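Local coordinates for erythrocyte membrane protein 1 (Plasmodium falciparum, PDB 6S8T) that probably binds a host cell-surface receptor, ICAM-1, through this DBLbeta domain, one part of a much longer adhesion protein of malaria-infected red cells, at residues S32-L36 against D233-G237; F90-W96 against E300-W304; G99-E103 against W199-D203; G195-E200 against R386-Q390; Y369-I374 against D404-G408. One frame throughout, in Å; residues are numbered along the deposited sequence.

How the interactions relate
Interaction 2 is the most aromatic of the five, Phe90 and three tryptophans packing a loop onto helix 293-319, about 12 Å from the chain centre. Interaction 4 lies similarly deep but is chiefly polar, with two arginines and two waters joining a loop to the start of helix 388-402. It shares Trp199 and Glu200 with interaction 3, a surface contact of carboxylates, an imidazole and an aliphatic lysine stem. Farther out, interaction 1 joins two loops mainly through a tyrosine hydroxyl, with a weak lysine-to-carbonyl bond beside it, and interaction 5 ties a loop to the end region of helix 335-372 by a lysine with a salt bridge and a carbonyl bond. Interactions 4 and 5 touch through Tyr388 and Gln371.

Interaction 1 (S32-L36 against D233-G237); sequences SKRGL and DKYKG
The Tyr235 ring and the Arg34 guanidinium are nearly parallel, their planes 18° apart, yet they do not stack: the Arg34 side chain crosses that of Tyr235 at about a right angle and meets it obliquely, neither squarely over the ring nor in its plane. Arg34 CD lies 3.9 Å from Tyr235 CE1, and Arg34 CB reaches Tyr235 OH at 3.5 Å. Gly35 N also comes at the ring obliquely, and it gives Tyr235 OH a hydrogen bond of 3.2 Å with an N-H...O angle of 156°. The same hydroxyl is bonded to Asp251 OD2, while Asp251 OD1 holds the Arg34 NH1 by a salt bridge. One carboxylate on helix 246-268 therefore ties down both polar ends, and the phenol oxygen takes part in two hydrogen bonds. In the helix-rich Duffy-binding-like fold this pins the loop that leaves helix 16-32 against the loop joining helix 202-221 to helix 246-268. Lys234 works beside the tyrosine. Its CB rests 4.0 Å from Arg34 CB, and the bend at its second torsion (-77°) turns the chain along the backbone of Lys33 and Arg34, where Lys234 NZ makes a weak hydrogen bond of 3.5 Å to Arg34 O. Within its own loop, Asp233 forms an Asx turn: OD1 accepts from Tyr235 N at 3.1 Å, the donor sitting above the carboxylate plane.

Interaction 2 (F90-W96 against E300-W304); sequences FKIGTEW and EWAEW
Trp96 and Trp301 form a T-shaped pair, the edge of Trp301 directed at the face of Trp96. The centroids of the Trp96 six-membered ring and the Trp301 five-membered ring are 5.1 Å apart, with the planes at 74°. A CH-pi contact falls on the Trp96 six-membered ring too, Trp301 CB lying 4.2 Å from its centroid, over the face. With chi1 at -176°, the Trp301 indole swings away from its own backbone N, and its CD1 joins CB against the Trp96 indole, whose far corner is pushed down to the helix backbone: Trp96 CH2 is 3.4 Å from Trp301 N. Apolar packing continues one turn on. Trp304 CZ2 meets the edge of the Phe90 ring in its plane, 3.7 Å from Phe90 CD1, and Ile92 CG1 sits 4.1 Å from Trp304 CZ3. No direct hydrogen bond crosses the contact, but one water does: it accepts from Gly93 N at 2.8 Å and donates to Trp304 O at 2.9 Å. Gly93, with positive phi, occupies the third position of a type II turn from Lys91 to Thr94. The polar ends have partners of their own: Trp301 NE1 is bonded to Gln357, and Glu300 forms a salt bridge with Arg114. The whole is a loop packed by its aromatic side chains on helix 293-319 of the helix-rich Duffy-binding-like fold.

Interaction 3 (G99-E103 against W199-D203); sequences GEKVE and WEHGD
Lys101 and Glu200 cross obliquely where the loop between strands 97-98 and 110-111 passes the start of helix 202-221, a surface contact of the DBL domain. His201 is the N-cap of that helix, and Glu100, opposite it, is the centre of an inverse gamma turn. The lysine chain leaves with CG anti to the backbone N (chi1 -179°) and stays extended, passing one carboxylate oxygen atom by atom. Lys101 CB is 3.6 Å from Glu200 OE2, CG closes to 3.2 Å from that oxygen, CD is again 3.6 Å from Glu200 OE2, and CE draws off to 3.9 Å from it. NZ at the tip goes on past, 5.0 Å from Glu200 OE2, too far for a salt bridge, and makes a weak hydrogen bond to Thr104 OG1 instead. The Glu200 carboxylate finds its countercharge in Arg386, through OE1. That partner probably offsets some of the repulsion from Glu103, whose OE2 is modelled 3.4 Å from Glu200 OE2, although Glu103 is poorly ordered. Glu100 runs beside His201 in the same direction, its carboxylate plane turned 62° from the imidazole. Neither carboxylate oxygen is hydrogen-bonded to NE2, and the nearest approach is from Glu100 OE1 to His201 CD2, at 3.1 Å. Trp199 CZ2 lies over one face of the imidazole, offset toward the rim. At its other nitrogen, His201 ND1 takes the capping bond from Asp203 N at 3.3 Å, the donor tilted out of the ring plane.

Interaction 4 (G195-E200 against R386-Q390); sequences GRDLWE and RDYQQ
Arg386, just ahead of the N-cap of helix 388-402, reaches to the loop at residues 195-200 and spends its guanidinium on three acceptors. Arg386 NH1 gives Asp197 O a hydrogen bond of 2.9 Å (N-H...O 148°), with the oxygen in the guanidinium plane and the donor almost in line with the C=O. A water in that plane accepts from Arg386 NH1 at 3.1 Å and makes a weak bond back to Trp199 O. Arg386 NH2 and Glu200 OE1 form a salt bridge modelled at 2.5 Å, so short that its exact length is doubtful, the carboxylate turned 76° from the guanidinium. The bend at the arginine's third torsion (-62°) lets one head group serve both backbone and acid. At the other end Arg196 NH2 and Gln390 NE2, two donors 3.3 Å apart, are reconciled by a second water that accepts from each at 3.0 Å, while Arg196 NH1 is satisfied by Glu250. Asp197 is well supplied: OD1 takes Gln293, and OD2 takes Arg115 as well as Trp199 N in an Asx turn. Asp387, the N-cap residue, makes no capping bond; its carboxylate bridges to Arg294 and lies against the methyls of Leu198. The loop side is a Schellman motif at Gly195 closing helix 172-194, followed by an Asx turn leading toward helix 202-221: a helix-to-helix linker of the Duffy-binding-like fold.

Interaction 5 (Y369-I374 against D404-G408); sequences YLQAKI and DTTLG
Lys373 sets out toward Asp404 from an unusual start: its CG stands between the backbone N and the carbonyl carbon (chi1 63°), and a second bend at chi3 (60°) delivers NZ to the loop. There Lys373 NZ forms a salt bridge of 2.7 Å with Asp404 OD1, met on the syn side though 32° out of the carboxylate plane. The ammonium has a second acceptor in Thr406 O, 3.0 Å from Lys373 NZ, with the donor above the carbonyl plane. The 369-374 segment belongs to the region of helix 335-372, a long helix predicted in part as coiled coil, and the acceptors belong to the loop that follows helix 388-402. These two helices, consecutive in the chain, also pack directly, Ala372 lying on Val392 and Phe395. A water adds a backbone link, donating to Lys373 O at 2.8 Å and to Thr405 O at 2.6 Å. Beyond the charges the contact turns apolar: Leu407 CD1 rests 3.7 Å from Lys373 CD and 3.6 Å from Ile374 CG1, the leucine and isoleucine crossing at about a right angle. Leu407 is poorly ordered.

Interaction 1 (S32-L36 against D233-G237)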
# COMPACT_ATOMS: atom_id res chain seq x y z
N SER A 32 4.14 17.71 19.41
CA SER A 32 4.07 19.04 20.02
C SER A 32 4.96 19.14 21.25
O SER A 32 5.54 20.19 21.52
CB SER A 32 2.63 19.38 20.38
OG SER A 32 1.82 19.54 19.23
N LYS A 33 5.07 18.05 22.01
CA LYS A 33 5.93 18.05 23.19
C LYS A 33 7.40 18.13 22.83
O LYS A 33 8.23 18.44 23.69
CB LYS A 33 5.67 16.80 24.04
CG LYS A 33 4.25 16.69 24.56
CD LYS A 33 4.03 15.37 25.28
CE LYS A 33 2.58 15.23 25.73
NZ LYS A 33 2.31 13.90 26.35
N ARG A 34 7.75 17.86 21.58
CA ARG A 34 9.13 17.91 21.10
C ARG A 34 9.26 19.07 20.12
O ARG A 34 8.80 20.17 20.45
CB ARG A 34 9.52 16.54 20.54
CG ARG A 34 9.61 15.46 21.61
CD ARG A 34 9.76 14.08 21.01
NE ARG A 34 8.65 13.73 20.13
CZ ARG A 34 8.24 12.49 19.90
NH1 ARG A 34 7.22 12.26 19.08
NH2 ARG A 34 8.85 11.47 20.49
N GLY A 35 9.84 18.89 18.94
CA GLY A 35 10.09 20.01 18.05
C GLY A 35 9.26 20.02 16.78
O GLY A 35 9.79 20.26 15.70
N LEU A 36 7.95 19.77 16.91
CA LEU A 36 7.07 19.79 15.75
C LEU A 36 7.10 21.14 15.05
O LEU A 36 7.05 21.22 13.82
CB LEU A 36 5.64 19.44 16.18
CG LEU A 36 4.51 19.65 15.18
CD1 LEU A 36 4.59 18.65 14.04
CD2 LEU A 36 3.16 19.56 15.88
N ASP A 233 17.91 19.32 24.04
CA ASP A 233 17.76 18.36 22.95
C ASP A 233 16.53 17.51 23.24
O ASP A 233 16.52 16.73 24.20
CB ASP A 233 19.02 17.50 22.80
CG ASP A 233 19.00 16.64 21.55
OD1 ASP A 233 18.06 16.77 20.73
OD2 ASP A 233 19.93 15.82 21.38
N LYS A 234 15.50 17.66 22.41
CA LYS A 234 14.26 16.90 22.56
C LYS A 234 14.36 15.48 22.01
O LYS A 234 13.37 14.74 22.09
CB LYS A 234 13.11 17.63 21.86
CG LYS A 234 12.86 19.05 22.35
CD LYS A 234 12.13 19.06 23.69
CE LYS A 234 11.73 20.47 24.08
NZ LYS A 234 10.90 21.13 23.03
N TYR A 235 15.51 15.08 21.47
CA TYR A 235 15.67 13.78 20.82
C TYR A 235 16.95 13.09 21.28
O TYR A 235 17.65 12.45 20.48
CB TYR A 235 15.66 13.94 19.30
CG TYR A 235 14.41 14.59 18.76
CD1 TYR A 235 13.30 13.83 18.40
CD2 TYR A 235 14.32 15.97 18.62
CE1 TYR A 235 12.15 14.42 17.91
CE2 TYR A 235 13.18 16.57 18.13
CZ TYR A 235 12.10 15.79 17.78
OH TYR A 235 10.96 16.39 17.30
N LYS A 236 17.28 13.21 22.56
CA LYS A 236 18.48 12.58 23.09
C LYS A 236 18.41 11.07 22.94
O LYS A 236 17.42 10.43 23.30
CB LYS A 236 18.66 12.95 24.57
CG LYS A 236 18.90 14.43 24.81
CD LYS A 236 19.11 14.72 26.29
CE LYS A 236 19.34 16.21 26.53
NZ LYS A 236 19.61 16.52 27.96
N GLY A 237 19.48 10.49 22.39
CA GLY A 237 19.53 9.06 22.18
C GLY A 237 18.68 8.54 21.05
O GLY A 237 18.43 7.33 20.98

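Interaction 2 (F90-W96 against E300-W304)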
# COMPACT_ATOMS: atom_id res chain seq x y z
N PHE A 90 0.21 -1.80 -13.35
CA PHE A 90 -1.23 -1.85 -13.13
C PHE A 90 -1.91 -2.79 -14.12
O PHE A 90 -3.07 -2.57 -14.49
CB PHE A 90 -1.84 -0.45 -13.19
CG PHE A 90 -1.42 0.44 -12.06
CD1 PHE A 90 -1.90 0.24 -10.77
CD2 PHE A 90 -0.53 1.49 -12.27
CE1 PHE A 90 -1.51 1.06 -9.73
CE2 PHE A 90 -0.14 2.31 -11.23
CZ PHE A 90 -0.63 2.09 -9.96
N LYS A 91 -1.21 -3.84 -14.54
CA LYS A 91 -1.78 -4.84 -15.42
C LYS A 91 -2.48 -5.92 -14.59
O LYS A 91 -1.92 -6.41 -13.60
CB LYS A 91 -0.70 -5.47 -16.30
CG LYS A 91 -1.25 -6.44 -17.34
CD LYS A 91 -0.14 -6.98 -18.23
CE LYS A 91 -0.69 -7.98 -19.23
NZ LYS A 91 0.38 -8.55 -20.09
N ILE A 92 -3.70 -6.27 -14.99
CA ILE A 92 -4.46 -7.30 -14.30
C ILE A 92 -3.77 -8.65 -14.48
O ILE A 92 -3.42 -9.04 -15.60
CB ILE A 92 -5.91 -7.34 -14.83
CG1 ILE A 92 -6.68 -6.09 -14.39
CG2 ILE A 92 -6.62 -8.60 -14.37
CD1 ILE A 92 -8.10 -6.04 -14.92
N GLY A 93 -3.57 -9.36 -13.37
CA GLY A 93 -2.96 -10.67 -13.40
C GLY A 93 -1.49 -10.72 -13.04
O GLY A 93 -0.93 -11.82 -12.94
N THR A 94 -0.85 -9.57 -12.84
CA THR A 94 0.56 -9.55 -12.45
C THR A 94 0.73 -10.20 -11.08
O THR A 94 0.08 -9.81 -10.11
CB THR A 94 1.09 -8.11 -12.42
OG1 THR A 94 1.04 -7.55 -13.75
CG2 THR A 94 2.52 -8.08 -11.92
N GLU A 95 1.62 -11.19 -11.01
CA GLU A 95 1.81 -11.95 -9.79
C GLU A 95 2.69 -11.18 -8.81
O GLU A 95 3.78 -10.72 -9.16
CB GLU A 95 2.43 -13.31 -10.11
CG GLU A 95 1.55 -14.19 -10.99
CD GLU A 95 2.29 -15.40 -11.55
OE1 GLU A 95 3.53 -15.46 -11.42
OE2 GLU A 95 1.63 -16.28 -12.14
N TRP A 96 2.21 -11.03 -7.58
CA TRP A 96 3.00 -10.39 -6.54
C TRP A 96 4.14 -11.30 -6.11
O TRP A 96 3.96 -12.51 -5.96
CB TRP A 96 2.13 -10.04 -5.33
CG TRP A 96 1.02 -9.06 -5.60
CD1 TRP A 96 0.33 -8.89 -6.77
CD2 TRP A 96 0.47 -8.11 -4.68
NE1 TRP A 96 -0.62 -7.90 -6.63
CE2 TRP A 96 -0.55 -7.40 -5.35
CE3 TRP A 96 0.74 -7.79 -3.34
CZ2 TRP A 96 -1.29 -6.40 -4.74
CZ3 TRP A 96 -0.01 -6.79 -2.73
CH2 TRP A 96 -1.00 -6.10 -3.44
N GLU A 300 -5.09 -4.25 -0.58
CA GLU A 300 -4.74 -4.08 -1.99
C GLU A 300 -4.56 -5.42 -2.69
O GLU A 300 -4.86 -5.55 -3.88
CB GLU A 300 -3.48 -3.21 -2.12
CG GLU A 300 -3.11 -2.78 -3.55
CD GLU A 300 -1.97 -1.76 -3.58
OE1 GLU A 300 -1.43 -1.44 -2.51
OE2 GLU A 300 -1.62 -1.27 -4.68
N TRP A 301 -4.07 -6.43 -1.96
CA TRP A 301 -3.95 -7.78 -2.53
C TRP A 301 -5.32 -8.34 -2.87
O TRP A 301 -5.49 -9.00 -3.90
CB TRP A 301 -3.23 -8.70 -1.54
CG TRP A 301 -2.97 -10.11 -2.05
CD1 TRP A 301 -1.79 -10.60 -2.55
CD2 TRP A 301 -3.90 -11.21 -2.09
NE1 TRP A 301 -1.94 -11.92 -2.90
CE2 TRP A 301 -3.22 -12.32 -2.64
CE3 TRP A 301 -5.24 -11.35 -1.73
CZ2 TRP A 301 -3.84 -13.56 -2.82
CZ3 TRP A 301 -5.86 -12.58 -1.92
CH2 TRP A 301 -5.15 -13.67 -2.46
N ALA A 302 -6.32 -8.11 -2.01
CA ALA A 302 -7.65 -8.65 -2.26
C ALA A 302 -8.31 -7.98 -3.46
O ALA A 302 -9.04 -8.63 -4.21
CB ALA A 302 -8.52 -8.52 -1.01
N GLU A 303 -8.08 -6.67 -3.64
CA GLU A 303 -8.68 -5.97 -4.77
C GLU A 303 -8.13 -6.50 -6.09
O GLU A 303 -8.89 -6.76 -7.03
CB GLU A 303 -8.45 -4.46 -4.66
CG GLU A 303 -8.92 -3.69 -5.90
CD GLU A 303 -8.73 -2.18 -5.80
OE1 GLU A 303 -8.05 -1.72 -4.86
OE2 GLU A 303 -9.25 -1.46 -6.67
N TRP A 304 -6.81 -6.67 -6.19
CA TRP A 304 -6.20 -7.13 -7.43
C TRP A 304 -6.40 -8.63 -7.66
O TRP A 304 -6.36 -9.07 -8.82
CB TRP A 304 -4.72 -6.77 -7.47
CG TRP A 304 -4.52 -5.32 -7.75
CD1 TRP A 304 -4.35 -4.32 -6.84
CD2 TRP A 304 -4.54 -4.68 -9.04
NE1 TRP A 304 -4.24 -3.10 -7.48
CE2 TRP A 304 -4.34 -3.30 -8.83
CE3 TRP A 304 -4.68 -5.15 -10.35
CZ2 TRP A 304 -4.29 -2.39 -9.88
CZ3 TRP A 304 -4.63 -4.24 -11.39
CH2 TRP A 304 -4.44 -2.88 -11.15
O HOH W 1 -4.21 -8.70 -10.73

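Interaction 3 (G99-E103 against W199-D203)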
# COMPACT_ATOMS: atom_id res chain seq x y z
N GLY A 99 9.53 -10.18 -1.02
CA GLY A 99 10.70 -9.32 -0.89
C GLY A 99 11.99 -10.11 -0.95
O GLY A 99 12.06 -11.28 -0.55
N GLU A 100 13.03 -9.46 -1.46
CA GLU A 100 14.33 -10.11 -1.61
C GLU A 100 15.08 -10.11 -0.28
O GLU A 100 16.26 -9.73 -0.22
CB GLU A 100 15.13 -9.45 -2.72
CG GLU A 100 14.48 -9.62 -4.09
CD GLU A 100 15.19 -8.84 -5.19
OE1 GLU A 100 16.34 -8.41 -4.97
OE2 GLU A 100 14.58 -8.67 -6.26
N LYS A 101 14.38 -10.53 0.78
CA LYS A 101 14.96 -10.71 2.11
C LYS A 101 15.66 -12.05 2.14
O LYS A 101 15.01 -13.10 2.04
CB LYS A 101 13.88 -10.63 3.19
CG LYS A 101 14.42 -10.77 4.60
CD LYS A 101 13.31 -10.96 5.60
CE LYS A 101 13.86 -10.97 7.02
NZ LYS A 101 12.83 -11.23 8.07
N VAL A 102 16.99 -12.02 2.27
CA VAL A 102 17.83 -13.19 2.08
C VAL A 102 18.33 -13.75 3.40
O VAL A 102 18.90 -14.85 3.43
CB VAL A 102 18.96 -12.83 1.09
CG1 VAL A 102 20.38 -13.21 1.58
CG2 VAL A 102 18.66 -13.41 -0.30
N GLU A 103 18.04 -13.07 4.52
CA GLU A 103 18.58 -13.41 5.83
C GLU A 103 17.84 -14.56 6.52
O GLU A 103 18.48 -15.49 7.01
CB GLU A 103 18.58 -12.16 6.73
CG GLU A 103 17.43 -11.18 6.48
CD GLU A 103 17.72 -10.21 5.35
OE1 GLU A 103 18.33 -10.62 4.34
OE2 GLU A 103 17.33 -9.03 5.47
N TRP A 199 9.66 -3.31 2.33
CA TRP A 199 10.36 -3.84 1.16
C TRP A 199 11.87 -3.72 1.38
O TRP A 199 12.41 -2.61 1.44
CB TRP A 199 9.94 -3.10 -0.11
CG TRP A 199 10.47 -3.75 -1.36
CD1 TRP A 199 10.91 -5.04 -1.50
CD2 TRP A 199 10.63 -3.14 -2.65
NE1 TRP A 199 11.32 -5.27 -2.79
CE2 TRP A 199 11.16 -4.12 -3.52
CE3 TRP A 199 10.36 -1.87 -3.16
CZ2 TRP A 199 11.43 -3.86 -4.86
CZ3 TRP A 199 10.64 -1.61 -4.50
CH2 TRP A 199 11.17 -2.61 -5.33
N GLU A 200 12.55 -4.86 1.50
CA GLU A 200 14.00 -4.89 1.65
C GLU A 200 14.62 -5.25 0.31
O GLU A 200 14.36 -6.34 -0.23
CB GLU A 200 14.42 -5.87 2.74
CG GLU A 200 14.03 -5.41 4.14
CD GLU A 200 14.48 -6.37 5.23
OE1 GLU A 200 15.01 -5.89 6.25
OE2 GLU A 200 14.30 -7.59 5.05
N HIS A 201 15.42 -4.34 -0.23
CA HIS A 201 15.96 -4.47 -1.57
C HIS A 201 17.22 -3.63 -1.64
O HIS A 201 17.48 -2.79 -0.78
CB HIS A 201 14.93 -4.04 -2.62
CG HIS A 201 15.32 -4.36 -4.03
ND1 HIS A 201 15.88 -3.43 -4.88
CD2 HIS A 201 15.22 -5.51 -4.74
CE1 HIS A 201 16.12 -4.00 -6.05
NE2 HIS A 201 15.73 -5.26 -5.99
N GLY A 202 18.02 -3.88 -2.68
CA GLY A 202 19.26 -3.13 -2.85
C GLY A 202 19.02 -1.63 -2.96
O GLY A 202 19.69 -0.83 -2.30
N ASP A 203 18.06 -1.24 -3.79
CA ASP A 203 17.77 0.18 -3.96
C ASP A 203 17.21 0.80 -2.69
O ASP A 203 17.49 1.96 -2.39
CB ASP A 203 16.81 0.39 -5.13
CG ASP A 203 17.41 -0.01 -6.47
OD1 ASP A 203 18.64 0.13 -6.64
OD2 ASP A 203 16.65 -0.45 -7.36

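Interaction 4 (G195-E200 against R386-Q390)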
# COMPACT_ATOMS: atom_id res chain seq x y z
N GLY A 195 10.85 5.06 8.00
CA GLY A 195 11.56 3.82 8.20
C GLY A 195 10.71 2.62 8.54
O GLY A 195 11.24 1.61 9.02
N ARG A 196 9.40 2.68 8.30
CA ARG A 196 8.49 1.57 8.56
C ARG A 196 8.30 0.64 7.36
O ARG A 196 7.76 -0.46 7.53
CB ARG A 196 7.12 2.10 9.00
CG ARG A 196 7.15 2.98 10.24
CD ARG A 196 5.80 3.64 10.52
NE ARG A 196 5.84 4.44 11.75
CZ ARG A 196 4.77 4.97 12.33
NH1 ARG A 196 4.92 5.68 13.45
NH2 ARG A 196 3.56 4.80 11.81
N ASP A 197 8.74 1.04 6.16
CA ASP A 197 8.43 0.29 4.95
C ASP A 197 9.06 -1.11 4.98
O ASP A 197 10.20 -1.28 5.42
CB ASP A 197 8.91 1.07 3.72
CG ASP A 197 8.67 0.32 2.42
OD1 ASP A 197 7.52 0.31 1.93
OD2 ASP A 197 9.64 -0.27 1.89
N LEU A 198 8.32 -2.10 4.47
CA LEU A 198 8.70 -3.50 4.60
C LEU A 198 9.50 -4.06 3.43
O LEU A 198 9.97 -5.20 3.51
CB LEU A 198 7.45 -4.37 4.80
CG LEU A 198 6.66 -4.11 6.08
CD1 LEU A 198 5.35 -4.89 6.04
CD2 LEU A 198 7.48 -4.49 7.30
N TRP A 199 9.66 -3.31 2.33
CA TRP A 199 10.36 -3.84 1.16
C TRP A 199 11.87 -3.72 1.38
O TRP A 199 12.41 -2.61 1.44
CB TRP A 199 9.94 -3.10 -0.11
CG TRP A 199 10.47 -3.75 -1.36
CD1 TRP A 199 10.91 -5.04 -1.50
CD2 TRP A 199 10.63 -3.14 -2.65
NE1 TRP A 199 11.32 -5.27 -2.79
CE2 TRP A 199 11.16 -4.12 -3.52
CE3 TRP A 199 10.36 -1.87 -3.16
CZ2 TRP A 199 11.43 -3.86 -4.86
CZ3 TRP A 199 10.64 -1.61 -4.50
CH2 TRP A 199 11.17 -2.61 -5.33
N GLU A 200 12.55 -4.86 1.50
CA GLU A 200 14.00 -4.89 1.65
C GLU A 200 14.62 -5.25 0.31
O GLU A 200 14.36 -6.34 -0.23
CB GLU A 200 14.42 -5.87 2.74
CG GLU A 200 14.03 -5.41 4.14
CD GLU A 200 14.48 -6.37 5.23
OE1 GLU A 200 15.01 -5.89 6.25
OE2 GLU A 200 14.30 -7.59 5.05
N ARG A 386 9.85 -6.16 11.48
CA ARG A 386 10.05 -4.71 11.48
C ARG A 386 8.81 -3.97 11.95
O ARG A 386 8.93 -2.88 12.52
CB ARG A 386 10.46 -4.24 10.07
CG ARG A 386 10.75 -2.75 9.96
CD ARG A 386 11.32 -2.40 8.59
NE ARG A 386 12.60 -3.06 8.35
CZ ARG A 386 13.26 -3.01 7.20
NH1 ARG A 386 12.77 -2.33 6.17
NH2 ARG A 386 14.42 -3.65 7.07
N ASP A 387 7.63 -4.54 11.75
CA ASP A 387 6.37 -3.88 12.08
C ASP A 387 5.67 -4.52 13.28
O ASP A 387 4.47 -4.28 13.47
CB ASP A 387 5.44 -3.89 10.87
CG ASP A 387 5.11 -5.29 10.39
OD1 ASP A 387 5.98 -6.18 10.52
OD2 ASP A 387 3.98 -5.51 9.90
N TYR A 388 6.37 -5.32 14.08
CA TYR A 388 5.71 -6.03 15.17
C TYR A 388 5.02 -5.07 16.12
O TYR A 388 3.82 -5.21 16.40
CB TYR A 388 6.72 -6.91 15.92
CG TYR A 388 6.08 -7.71 17.03
CD1 TYR A 388 5.37 -8.87 16.76
CD2 TYR A 388 6.19 -7.30 18.36
CE1 TYR A 388 4.78 -9.60 17.77
CE2 TYR A 388 5.60 -8.03 19.38
CZ TYR A 388 4.90 -9.17 19.08
OH TYR A 388 4.31 -9.90 20.09
N GLN A 389 5.75 -4.06 16.61
CA GLN A 389 5.18 -3.12 17.58
C GLN A 389 3.99 -2.37 17.02
O GLN A 389 2.97 -2.20 17.70
CB GLN A 389 6.26 -2.14 18.05
CG GLN A 389 7.41 -2.77 18.82
CD GLN A 389 6.98 -3.32 20.16
OE1 GLN A 389 6.88 -4.53 20.35
NE2 GLN A 389 6.71 -2.42 21.11
N GLN A 390 4.10 -1.89 15.77
CA GLN A 390 2.99 -1.15 15.17
C GLN A 390 1.77 -2.03 14.98
O GLN A 390 0.63 -1.58 15.16
CB GLN A 390 3.43 -0.52 13.84
CG GLN A 390 2.36 0.35 13.18
CD GLN A 390 2.84 1.04 11.90
OE1 GLN A 390 3.93 0.79 11.40
NE2 GLN A 390 2.01 1.94 11.37
O HOH W 2 2.50 3.85 9.16
O HOH W 3 14.69 -1.72 3.79

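Interaction 5 (Y369-I374 against D404-G408)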
# COMPACT_ATOMS: atom_id res chain seq x y z
N TYR A 369 -2.78 -11.13 15.68
CA TYR A 369 -3.99 -10.78 16.42
C TYR A 369 -4.05 -11.51 17.75
O TYR A 369 -4.44 -10.93 18.77
CB TYR A 369 -5.22 -11.09 15.57
CG TYR A 369 -6.51 -10.51 16.11
CD1 TYR A 369 -6.92 -9.23 15.76
CD2 TYR A 369 -7.32 -11.25 16.97
CE1 TYR A 369 -8.10 -8.70 16.25
CE2 TYR A 369 -8.50 -10.73 17.46
CZ TYR A 369 -8.89 -9.46 17.10
OH TYR A 369 -10.06 -8.94 17.59
N LEU A 370 -3.66 -12.79 17.77
CA LEU A 370 -3.69 -13.57 19.00
C LEU A 370 -2.64 -13.07 20.00
O LEU A 370 -2.90 -13.04 21.20
CB LEU A 370 -3.47 -15.05 18.69
CG LEU A 370 -4.54 -15.75 17.86
CD1 LEU A 370 -4.11 -17.18 17.55
CD2 LEU A 370 -5.88 -15.73 18.57
N GLN A 371 -1.46 -12.70 19.51
CA GLN A 371 -0.42 -12.22 20.41
C GLN A 371 -0.76 -10.85 20.99
O GLN A 371 -0.34 -10.53 22.11
CB GLN A 371 0.92 -12.17 19.69
CG GLN A 371 1.45 -13.53 19.30
CD GLN A 371 2.85 -13.48 18.74
OE1 GLN A 371 3.41 -14.50 18.34
NE2 GLN A 371 3.43 -12.29 18.71
N ALA A 372 -1.54 -10.04 20.26
CA ALA A 372 -1.93 -8.73 20.77
C ALA A 372 -2.79 -8.86 22.02
O ALA A 372 -2.57 -8.15 23.01
CB ALA A 372 -2.66 -7.95 19.69
N LYS A 373 -3.78 -9.74 21.99
CA LYS A 373 -4.71 -9.82 23.11
C LYS A 373 -4.15 -10.59 24.30
O LYS A 373 -4.84 -10.72 25.32
CB LYS A 373 -6.03 -10.46 22.67
CG LYS A 373 -5.91 -11.88 22.18
CD LYS A 373 -7.27 -12.54 22.07
CE LYS A 373 -8.17 -11.80 21.10
NZ LYS A 373 -9.46 -12.52 20.91
N ILE A 374 -2.92 -11.09 24.21
CA ILE A 374 -2.31 -11.89 25.26
C ILE A 374 -1.15 -11.16 25.93
O ILE A 374 -0.99 -11.23 27.15
CB ILE A 374 -1.86 -13.25 24.70
CG1 ILE A 374 -3.04 -14.22 24.66
CG2 ILE A 374 -0.71 -13.83 25.51
CD1 ILE A 374 -2.66 -15.62 24.25
N ASP A 404 -13.28 -7.49 22.21
CA ASP A 404 -12.73 -8.83 21.97
C ASP A 404 -11.32 -8.88 22.55
O ASP A 404 -10.33 -8.65 21.86
CB ASP A 404 -12.75 -9.15 20.48
CG ASP A 404 -11.86 -10.32 20.11
OD1 ASP A 404 -11.88 -11.35 20.82
OD2 ASP A 404 -11.14 -10.23 19.09
N THR A 405 -11.23 -9.19 23.85
CA THR A 405 -9.96 -9.15 24.56
C THR A 405 -9.55 -10.48 25.18
O THR A 405 -8.49 -10.55 25.81
CB THR A 405 -9.99 -8.07 25.65
OG1 THR A 405 -11.02 -8.37 26.59
CG2 THR A 405 -10.25 -6.70 25.04
N THR A 406 -10.36 -11.53 25.05
CA THR A 406 -10.05 -12.83 25.64
C THR A 406 -10.03 -13.91 24.56
O THR A 406 -10.50 -13.71 23.44
CB THR A 406 -11.07 -13.21 26.73
OG1 THR A 406 -12.38 -13.27 26.16
CG2 THR A 406 -11.05 -12.18 27.86
N LEU A 407 -9.46 -15.06 24.91
CA LEU A 407 -9.41 -16.21 24.02
C LEU A 407 -10.74 -16.95 24.10
O LEU A 407 -11.01 -17.64 25.09
CB LEU A 407 -8.25 -17.13 24.37
CG LEU A 407 -6.90 -16.87 23.69
CD1 LEU A 407 -6.37 -15.50 24.04
CD2 LEU A 407 -5.90 -17.95 24.10
N GLY A 408 -11.56 -16.82 23.07
CA GLY A 408 -12.88 -17.42 23.08
C GLY A 408 -13.92 -16.52 22.46
O GLY A 408 -14.97 -16.99 22.00
O HOH W 4 -6.64 -8.72 25.97